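Processed glycerol phosphate lipoteichoic acid synthase 2 (Bacillus subtilis, PDB 2W8D) belongs to the sulfatase family within the alkaline phosphatase clan, as the C-terminal alpha/beta domain of a synthase, with a magnesium ion bound in the model. Local coordinates at residues A[47-50]-A[55-58]; A[61-66]-A[291-296]; A[214-217]-A[221-224]. All coordinates share one frame; numbering follows the deposited sequence.

All three contacts belong to the sulfatase-type domain, and contact 1 shares a side of the chain with each of the others. Contact 1 (47-50 with 55-58) forms the neck of a small hairpin that runs into helix 58-65; contact 2 follows along the chain, setting that helix against strand 292-296 of the large mixed sheet. Their centres are about 13 Å apart, and D48 to H65 and E55 to N61 bonds probably tie them. Contact 3, at the start of helix 219-244, falls in sequence between the two halves of contact 2. Its centre is about 14 Å from that of contact 1, which it meets where Y49 packs on F216, but about 26 Å from that of contact 2. The hairpin thus bridges the sheet-bound helix and the outer loop.

Contact 1. Residues A[47-50]-A[55-58]; sequences IDYK and EVTP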
ATOM      1  N   ILE A  47      15.624  -1.858   2.624  1.00 15.39           N
ATOM      2  CA  ILE A  47      15.699  -1.586   4.053  1.00 16.54           C
ATOM      3  C   ILE A  47      16.952  -2.248   4.615  1.00 17.20           C
ATOM      4  O   ILE A  47      17.171  -3.456   4.442  1.00 18.79           O
ATOM      5  CB  ILE A  47      14.417  -2.046   4.781  1.00 15.98           C
ATOM      6  CG1 ILE A  47      13.186  -1.298   4.266  1.00 18.00           C
ATOM      7  CG2 ILE A  47      14.527  -1.815   6.272  1.00 17.57           C
ATOM      8  CD1 ILE A  47      13.307   0.238   4.233  1.00 16.35           C
ATOM      9  N   ASP A  48      17.809  -1.431   5.199  1.00 17.68           N
ATOM     10  CA  ASP A  48      19.095  -1.842   5.778  1.00 18.10           C
ATOM     11  C   ASP A  48      20.168  -2.120   4.786  1.00 17.30           C
ATOM     12  O   ASP A  48      21.257  -2.503   5.179  1.00 17.07           O
ATOM     13  CB  ASP A  48      18.957  -2.997   6.780  1.00 18.76           C
ATOM     14  CG  ASP A  48      18.296  -2.543   8.074  1.00 22.34           C
ATOM     15  OD1 ASP A  48      18.352  -1.331   8.372  1.00 25.14           O
ATOM     16  OD2 ASP A  48      17.693  -3.365   8.781  1.00 27.19           O
ATOM     17  N   TYR A  49      19.871  -1.936   3.500  1.00 17.08           N
ATOM     18  CA  TYR A  49      20.871  -2.122   2.464  1.00 16.38           C
ATOM     19  C   TYR A  49      21.890  -0.977   2.504  1.00 16.76           C
ATOM     20  O   TYR A  49      21.547   0.181   2.803  1.00 15.58           O
ATOM     21  CB  TYR A  49      20.219  -2.151   1.100  1.00 16.39           C
ATOM     22  CG  TYR A  49      21.033  -2.925   0.101  1.00 15.98           C
ATOM     23  CD1 TYR A  49      20.878  -4.310  -0.027  1.00 16.00           C
ATOM     24  CD2 TYR A  49      21.991  -2.294  -0.676  1.00 16.59           C
ATOM     25  CE1 TYR A  49      21.655  -5.045  -0.923  1.00 16.43           C
ATOM     26  CE2 TYR A  49      22.784  -3.020  -1.573  1.00 17.76           C
ATOM     27  CZ  TYR A  49      22.598  -4.384  -1.693  1.00 16.49           C
ATOM     28  OH  TYR A  49      23.365  -5.090  -2.568  1.00 18.43           O
ATOM     29  N   LYS A  50      23.134  -1.306   2.194  1.00 16.99           N
ATOM     30  CA  LYS A  50      24.188  -0.294   2.124  1.00 18.44           C
ATOM     31  C   LYS A  50      24.985  -0.440   0.845  1.00 18.68           C
ATOM     32  O   LYS A  50      25.134  -1.540   0.323  1.00 18.91           O
ATOM     33  CB  LYS A  50      25.163  -0.382   3.309  1.00 18.20           C
ATOM     34  CG  LYS A  50      24.529  -0.404   4.655  1.00 17.85           C
ATOM     35  CD  LYS A  50      25.572  -0.318   5.746  1.00 20.27           C
ATOM     36  CE  LYS A  50      24.890  -0.477   7.097  1.00 22.34           C
ATOM     37  NZ  LYS A  50      25.790  -0.353   8.287  1.00 20.47           N
ATOM     38  N   GLU A  55      24.199   3.901   4.074  1.00 18.00           N
ATOM     39  CA  GLU A  55      22.838   3.400   4.010  1.00 16.89           C
ATOM     40  C   GLU A  55      22.064   4.082   2.899  1.00 16.42           C
ATOM     41  O   GLU A  55      22.247   5.267   2.633  1.00 16.15           O
ATOM     42  CB  GLU A  55      22.151   3.612   5.339  1.00 17.20           C
ATOM     43  CG  GLU A  55      22.788   2.842   6.490  1.00 19.30           C
ATOM     44  CD  GLU A  55      22.289   3.314   7.833  1.00 22.32           C
ATOM     45  OE1 GLU A  55      21.055   3.336   8.036  1.00 21.96           O
ATOM     46  OE2 GLU A  55      23.136   3.674   8.686  1.00 27.03           O
ATOM     47  N   VAL A  56      21.199   3.317   2.243  1.00 16.04           N
ATOM     48  CA  VAL A  56      20.428   3.807   1.127  1.00 14.36           C
ATOM     49  C   VAL A  56      19.211   4.512   1.684  1.00 14.40           C
ATOM     50  O   VAL A  56      18.876   5.609   1.247  1.00 14.57           O
ATOM     51  CB  VAL A  56      19.974   2.661   0.171  1.00 14.50           C
ATOM     52  CG1 VAL A  56      19.042   3.226  -0.919  1.00 12.59           C
ATOM     53  CG2 VAL A  56      21.174   1.954  -0.453  1.00 13.09           C
ATOM     54  N   THR A  57      18.525   3.892   2.638  1.00 14.53           N
ATOM     55  CA  THR A  57      17.333   4.553   3.218  1.00 14.48           C
ATOM     56  C   THR A  57      17.446   4.841   4.755  1.00 14.32           C
ATOM     57  O   THR A  57      16.689   4.271   5.558  1.00 14.42           O
ATOM     58  CB  THR A  57      16.046   3.784   2.852  1.00 14.83           C
ATOM     59  OG1 THR A  57      16.150   2.431   3.300  1.00 16.26           O
ATOM     60  CG2 THR A  57      15.840   3.757   1.329  1.00 14.29           C
ATOM     61  N   PRO A  58      18.405   5.711   5.167  1.00 13.19           N
ATOM     62  CA  PRO A  58      18.659   5.863   6.612  1.00 13.82           C
ATOM     63  C   PRO A  58      17.455   6.304   7.466  1.00 14.44           C
ATOM     64  O   PRO A  58      17.353   5.890   8.633  1.00 14.33           O
ATOM     65  CB  PRO A  58      19.782   6.942   6.687  1.00 13.47           C
ATOM     66  CG  PRO A  58      19.682   7.715   5.385  1.00 12.15           C
ATOM     67  CD  PRO A  58      19.310   6.564   4.376  1.00 13.18           C
TER
HETATM   68  O   HOH W   1      19.099   1.242   3.618  1.00 11.87           O
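K50 runs its extended chain alongside E55, the two pointing the same way from one face of a two-stranded antiparallel hairpin, with K50 CE 4.0 Å from E55 CG. They are a non-hydrogen-bonded pair, and the contact between them is through methylenes: K50 NZ stays 4.8 Å from E55 OE2, too far for a salt bridge, while E55 OE1 is taken by N61. One residue further out the backbones bond directly, V56 N donating to Y49 O at 3.2 Å, with the donor tilted 22° from the carbonyl plane. The same Y49 O accepts a water proton at 2.8 Å, and that water in turn accepts from T57 N, carrying the link on where the strands part. Beside this, chi1 of 174° sets V56 CG1 anti to the backbone N and leaves CG2 near the plane of the Y49 ring, at its edge. Y49 OH reaches beyond to V273 O. At the far end I47 crosses T57 at about a right angle, I47 CD1 lying 3.7 Å from T57 OG1. With one carbonyl serving both an amide and a water, the hairpin neck is held chiefly by backbone polarity, and charge pairing probably contributes less.

Contact 2. Residues A[61-66]-A[291-296]; sequences NKLAHD and PLFIHA
F293 carries this contact from the strand side, with L63 and A64 opposite it on helix 58-65, in a helix-on-sheet packing within the alpha/beta fold of the sulfatase family. Strand 292-296 runs antiparallel to both its neighbours, 70-76 and 251-257, and sends the F293 ring off the sheet toward the last turn of the helix. With CG beside the backbone N of its own residue (chi1 -65°), the phenylalanine carries its ring across to the helix and leads with the CD1–CE1 side. L63 CB rests against that side obliquely, 3.8 Å from F293 CE1 and just as near CD1. The leucine's side chain also touches M255 of strand 251-257. A64 is met differently: its backbone lies off the ring edge, and its small methyl adds a looser touch, A64 CB to F293 CE1 being 4.1 Å. No hydrogen bond joins the two segments, so the fit rests on van der Waals contact, mostly of apolar groups. F293 also stacks with Y71 and packs on M255, which leaves the ring wedged among helix and both flanking strands. Where the helix ends, D66 forms a salt bridge with K303. The closest approach across the contact is between A64 N, lying near the ring plane, and F293 CE1, 3.7 Å apart.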
ATOM      1  N   ASN A  61      15.162   3.155   7.705  1.00 15.95           N
ATOM      2  CA  ASN A  61      15.896   2.271   8.631  1.00 17.16           C
ATOM      3  C   ASN A  61      15.698   2.611  10.101  1.00 17.19           C
ATOM      4  O   ASN A  61      15.479   1.717  10.916  1.00 17.65           O
ATOM      5  CB  ASN A  61      17.407   2.238   8.318  1.00 16.21           C
ATOM      6  CG  ASN A  61      17.686   1.761   6.924  1.00 17.77           C
ATOM      7  OD1 ASN A  61      16.786   1.260   6.228  1.00 15.83           O
ATOM      8  ND2 ASN A  61      18.919   1.936   6.485  1.00 19.24           N
ATOM      9  N   LYS A  62      15.764   3.890  10.445  1.00 17.74           N
ATOM     10  CA  LYS A  62      15.579   4.277  11.849  1.00 18.72           C
ATOM     11  C   LYS A  62      14.163   3.883  12.308  1.00 17.87           C
ATOM     12  O   LYS A  62      13.984   3.302  13.367  1.00 18.74           O
ATOM     13  CB  LYS A  62      15.844   5.772  12.066  1.00 18.96           C
ATOM     14  CG  LYS A  62      16.092   6.121  13.519  1.00 22.67           C
ATOM     15  CD  LYS A  62      16.186   7.629  13.769  1.00 27.78           C
ATOM     16  CE  LYS A  62      14.851   8.337  13.581  1.00 30.42           C
ATOM     17  NZ  LYS A  62      14.859   9.670  14.262  1.00 32.98           N
ATOM     18  N   LEU A  63      13.174   4.145  11.484  1.00 16.62           N
ATOM     19  CA  LEU A  63      11.799   3.737  11.799  1.00 16.71           C
ATOM     20  C   LEU A  63      11.676   2.228  11.962  1.00 17.09           C
ATOM     21  O   LEU A  63      10.960   1.747  12.841  1.00 16.93           O
ATOM     22  CB  LEU A  63      10.846   4.184  10.686  1.00 15.72           C
ATOM     23  CG  LEU A  63      10.811   5.679  10.393  1.00 15.46           C
ATOM     24  CD1 LEU A  63       9.814   5.949   9.312  1.00 14.23           C
ATOM     25  CD2 LEU A  63      10.451   6.470  11.671  1.00 15.60           C
ATOM     26  N   ALA A  64      12.344   1.502  11.067  1.00 17.29           N
ATOM     27  CA  ALA A  64      12.399   0.068  11.113  1.00 18.28           C
ATOM     28  C   ALA A  64      13.021  -0.419  12.405  1.00 19.23           C
ATOM     29  O   ALA A  64      12.654  -1.488  12.883  1.00 19.66           O
ATOM     30  CB  ALA A  64      13.158  -0.489   9.889  1.00 17.99           C
ATOM     31  N   HIS A  65      13.930   0.370  12.993  1.00 19.90           N
ATOM     32  CA  HIS A  65      14.639  -0.082  14.177  1.00 20.66           C
ATOM     33  C   HIS A  65      14.242   0.571  15.488  1.00 20.28           C
ATOM     34  O   HIS A  65      14.754   0.185  16.542  1.00 18.72           O
ATOM     35  CB  HIS A  65      16.158  -0.037  13.956  1.00 20.98           C
ATOM     36  CG  HIS A  65      16.618  -1.056  12.969  1.00 25.24           C
ATOM     37  ND1 HIS A  65      16.624  -2.405  13.252  1.00 27.56           N
ATOM     38  CD2 HIS A  65      17.012  -0.938  11.679  1.00 27.75           C
ATOM     39  CE1 HIS A  65      17.042  -3.071  12.192  1.00 28.33           C
ATOM     40  NE2 HIS A  65      17.288  -2.203  11.225  1.00 29.22           N
ATOM     41  N   ASP A  66      13.299   1.521  15.424  1.00 20.24           N
ATOM     42  CA  ASP A  66      12.933   2.295  16.619  1.00 19.88           C
ATOM     43  C   ASP A  66      12.056   1.509  17.588  1.00 19.34           C
ATOM     44  O   ASP A  66      11.638   0.404  17.311  1.00 19.42           O
ATOM     45  CB  ASP A  66      12.319   3.677  16.273  1.00 19.98           C
ATOM     46  CG  ASP A  66      10.930   3.585  15.653  1.00 22.02           C
ATOM     47  OD1 ASP A  66      10.239   2.564  15.832  1.00 25.95           O
ATOM     48  OD2 ASP A  66      10.512   4.554  14.985  1.00 23.33           O
ATOM     49  N   PRO A 291       7.941  -2.602   2.013  1.00 14.64           N
ATOM     50  CA  PRO A 291       7.867  -2.192   3.413  1.00 15.14           C
ATOM     51  C   PRO A 291       6.504  -1.600   3.749  1.00 15.45           C
ATOM     52  O   PRO A 291       5.835  -1.066   2.862  1.00 15.59           O
ATOM     53  CB  PRO A 291       8.975  -1.145   3.563  1.00 15.63           C
ATOM     54  CG  PRO A 291       9.264  -0.651   2.168  1.00 16.03           C
ATOM     55  CD  PRO A 291       8.758  -1.711   1.176  1.00 14.06           C
ATOM     56  N   LEU A 292       6.085  -1.784   5.002  1.00 14.64           N
ATOM     57  CA  LEU A 292       4.884  -1.195   5.533  1.00 14.89           C
ATOM     58  C   LEU A 292       5.277  -0.650   6.886  1.00 14.95           C
ATOM     59  O   LEU A 292       5.834  -1.383   7.691  1.00 14.74           O
ATOM     60  CB  LEU A 292       3.767  -2.224   5.685  1.00 13.83           C
ATOM     61  CG  LEU A 292       2.567  -1.663   6.477  1.00 13.52           C
ATOM     62  CD1 LEU A 292       1.806  -0.488   5.771  1.00 10.65           C
ATOM     63  CD2 LEU A 292       1.570  -2.769   6.832  1.00 10.62           C
ATOM     64  N   PHE A 293       5.014   0.628   7.112  1.00 15.14           N
ATOM     65  CA  PHE A 293       5.302   1.287   8.396  1.00 15.80           C
ATOM     66  C   PHE A 293       3.984   1.872   8.902  1.00 15.87           C
ATOM     67  O   PHE A 293       3.224   2.417   8.105  1.00 16.38           O
ATOM     68  CB  PHE A 293       6.289   2.459   8.214  1.00 15.77           C
ATOM     69  CG  PHE A 293       7.649   2.053   7.766  1.00 16.23           C
ATOM     70  CD1 PHE A 293       8.631   1.766   8.690  1.00 17.79           C
ATOM     71  CD2 PHE A 293       7.961   1.961   6.407  1.00 15.68           C
ATOM     72  CE1 PHE A 293       9.920   1.376   8.278  1.00 16.52           C
ATOM     73  CE2 PHE A 293       9.237   1.599   6.004  1.00 16.54           C
ATOM     74  CZ  PHE A 293      10.219   1.303   6.955  1.00 13.82           C
ATOM     75  N   ILE A 294       3.698   1.718  10.195  1.00 15.10           N
ATOM     76  CA  ILE A 294       2.562   2.384  10.811  1.00 15.00           C
ATOM     77  C   ILE A 294       3.049   3.042  12.110  1.00 15.38           C
ATOM     78  O   ILE A 294       3.463   2.346  13.042  1.00 14.42           O
ATOM     79  CB  ILE A 294       1.405   1.412  11.181  1.00 14.05           C
ATOM     80  CG1 ILE A 294       0.814   0.721   9.967  1.00 14.83           C
ATOM     81  CG2 ILE A 294       0.313   2.145  11.900  1.00 16.49           C
ATOM     82  CD1 ILE A 294      -0.145  -0.366  10.352  1.00 14.41           C
ATOM     83  N   HIS A 295       3.011   4.367  12.156  1.00 15.41           N
ATOM     84  CA  HIS A 295       3.246   5.065  13.401  1.00 16.64           C
ATOM     85  C   HIS A 295       1.925   5.661  13.830  1.00 16.12           C
ATOM     86  O   HIS A 295       1.406   6.571  13.203  1.00 15.71           O
ATOM     87  CB  HIS A 295       4.334   6.128  13.275  1.00 17.74           C
ATOM     88  CG  HIS A 295       4.676   6.777  14.584  1.00 19.31           C
ATOM     89  ND1 HIS A 295       3.992   7.864  15.076  1.00 20.80           N
ATOM     90  CD2 HIS A 295       5.600   6.459  15.526  1.00 21.17           C
ATOM     91  CE1 HIS A 295       4.474   8.196  16.263  1.00 20.97           C
ATOM     92  NE2 HIS A 295       5.453   7.358  16.558  1.00 23.43           N
ATOM     93  N   ALA A 296       1.344   5.052  14.855  1.00 16.63           N
ATOM     94  CA  ALA A 296       0.101   5.468  15.435  1.00 16.67           C
ATOM     95  C   ALA A 296       0.526   6.120  16.721  1.00 17.62           C
ATOM     96  O   ALA A 296       1.136   5.478  17.596  1.00 18.35           O
ATOM     97  CB  ALA A 296      -0.763   4.282  15.701  1.00 16.23           C
TER

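Contact 3. Residues A[214-217]-A[221-224]; sequences GDFG and VDNY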
ATOM      1  N   GLY A 214      25.045   2.282  -7.394  1.00 24.02           N
ATOM      2  CA  GLY A 214      25.666   0.982  -7.169  1.00 23.12           C
ATOM      3  C   GLY A 214      26.456   0.599  -8.409  1.00 22.68           C
ATOM      4  O   GLY A 214      26.371   1.278  -9.429  1.00 22.28           O
ATOM      5  N   ASP A 215      27.211  -0.490  -8.332  1.00 22.82           N
ATOM      6  CA  ASP A 215      28.016  -0.943  -9.455  1.00 23.31           C
ATOM      7  C   ASP A 215      27.664  -2.402  -9.738  1.00 23.23           C
ATOM      8  O   ASP A 215      28.422  -3.309  -9.360  1.00 23.81           O
ATOM      9  CB  ASP A 215      29.508  -0.775  -9.108  1.00 23.75           C
ATOM     10  CG  ASP A 215      30.422  -0.691 -10.348  1.00 25.99           C
ATOM     11  OD1 ASP A 215      29.934  -0.367 -11.452  1.00 27.28           O
ATOM     12  OD2 ASP A 215      31.655  -0.933 -10.209  1.00 28.31           O
ATOM     13  N   PHE A 216      26.506  -2.627 -10.384  1.00 22.50           N
ATOM     14  CA  PHE A 216      26.009  -3.984 -10.657  1.00 22.04           C
ATOM     15  C   PHE A 216      25.853  -4.372 -12.144  1.00 21.64           C
ATOM     16  O   PHE A 216      25.291  -5.420 -12.461  1.00 21.65           O
ATOM     17  CB  PHE A 216      24.704  -4.230  -9.882  1.00 22.15           C
ATOM     18  CG  PHE A 216      24.806  -3.878  -8.438  1.00 22.82           C
ATOM     19  CD1 PHE A 216      25.494  -4.711  -7.553  1.00 24.58           C
ATOM     20  CD2 PHE A 216      24.264  -2.689  -7.961  1.00 23.73           C
ATOM     21  CE1 PHE A 216      25.624  -4.373  -6.206  1.00 24.58           C
ATOM     22  CE2 PHE A 216      24.377  -2.347  -6.619  1.00 23.34           C
ATOM     23  CZ  PHE A 216      25.065  -3.188  -5.741  1.00 23.31           C
ATOM     24  N   GLY A 217      26.344  -3.533 -13.050  1.00 21.19           N
ATOM     25  CA  GLY A 217      26.326  -3.835 -14.481  1.00 20.36           C
ATOM     26  C   GLY A 217      25.007  -3.572 -15.178  1.00 20.77           C
ATOM     27  O   GLY A 217      24.714  -4.178 -16.216  1.00 20.65           O
ATOM     28  N   VAL A 221      19.156  -0.682 -12.323  1.00 15.70           N
ATOM     29  CA  VAL A 221      19.423  -1.142 -10.963  1.00 14.74           C
ATOM     30  C   VAL A 221      20.417  -0.222 -10.248  1.00 14.11           C
ATOM     31  O   VAL A 221      20.226   0.073  -9.090  1.00 13.52           O
ATOM     32  CB  VAL A 221      19.996  -2.581 -10.956  1.00 14.55           C
ATOM     33  CG1 VAL A 221      20.608  -2.936  -9.573  1.00 12.54           C
ATOM     34  CG2 VAL A 221      18.936  -3.601 -11.421  1.00 14.93           C
ATOM     35  N   ASP A 222      21.474   0.189 -10.932  1.00 14.23           N
ATOM     36  CA  ASP A 222      22.429   1.169 -10.395  1.00 16.29           C
ATOM     37  C   ASP A 222      21.769   2.450  -9.900  1.00 16.40           C
ATOM     38  O   ASP A 222      22.151   2.950  -8.851  1.00 16.82           O
ATOM     39  CB  ASP A 222      23.525   1.539 -11.411  1.00 16.20           C
ATOM     40  CG  ASP A 222      24.496   0.388 -11.679  1.00 18.11           C
ATOM     41  OD1 ASP A 222      24.423  -0.658 -10.995  1.00 19.05           O
ATOM     42  OD2 ASP A 222      25.347   0.529 -12.589  1.00 22.03           O
ATOM     43  N   ASN A 223      20.770   2.951 -10.638  1.00 16.81           N
ATOM     44  CA  ASN A 223      20.156   4.259 -10.351  1.00 16.74           C
ATOM     45  C   ASN A 223      19.001   4.148  -9.368  1.00 16.47           C
ATOM     46  O   ASN A 223      18.564   5.142  -8.767  1.00 17.24           O
ATOM     47  CB  ASN A 223      19.674   4.924 -11.639  1.00 16.74           C
ATOM     48  CG  ASN A 223      20.822   5.377 -12.521  1.00 18.40           C
ATOM     49  OD1 ASN A 223      21.969   5.477 -12.086  1.00 19.53           O
ATOM     50  ND2 ASN A 223      20.519   5.634 -13.773  1.00 19.91           N
ATOM     51  N   TYR A 224      18.498   2.931  -9.213  1.00 15.73           N
ATOM     52  CA  TYR A 224      17.477   2.669  -8.222  1.00 14.49           C
ATOM     53  C   TYR A 224      17.896   3.244  -6.857  1.00 14.05           C
ATOM     54  O   TYR A 224      17.099   3.882  -6.193  1.00 12.85           O
ATOM     55  CB  TYR A 224      17.271   1.170  -8.112  1.00 14.15           C
ATOM     56  CG  TYR A 224      16.102   0.780  -7.254  1.00 15.85           C
ATOM     57  CD1 TYR A 224      14.782   1.070  -7.645  1.00 14.21           C
ATOM     58  CD2 TYR A 224      16.306   0.124  -6.046  1.00 15.78           C
ATOM     59  CE1 TYR A 224      13.706   0.704  -6.838  1.00 15.89           C
ATOM     60  CE2 TYR A 224      15.231  -0.253  -5.236  1.00 16.88           C
ATOM     61  CZ  TYR A 224      13.941   0.022  -5.633  1.00 16.66           C
ATOM     62  OH  TYR A 224      12.910  -0.395  -4.820  1.00 12.96           O
TER
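D222 fits into the bend of residues 214-217 and makes the tight half of this contact. Its OD1 takes the amide proton of F216, with F216 N 2.9 Å from D222 OD1. That bond is fairly straight, at an N-H...O angle of 160°. The donor comes to the syn side, 20° out of the carboxylate plane. Holding CG beside the aspartate's own backbone N (chi1 -69°) swings the carboxylate to the loop. From G214 the carbonyl oxygen stands almost straight above the carboxylate carbon, G214 O to D222 CG being 3.1 Å. Since all the oxygens here are acceptors, this approach is close packing and no bond. A weak bond from G214 N to D222 O, 3.3 Å, pins the chain a second time. These links fold the end of a loop back onto the first turns of helix 219-244, one of the long helices of this sulfatase-type alpha/beta domain; the F216 amide probably eases the negative charge on D222. The F216 ring has a looser touch with V221, CD2 to CG1 4.0 Å, the two side chains crossing at about a right angle, and F225 and V273 help to cover it. The solvent side belongs to D215 and G217. D215 points away from the helix, and its OD1 stays 4.8 Å from D222 OD2, like charges kept apart, while exposed G217 turns the chain with a positive phi.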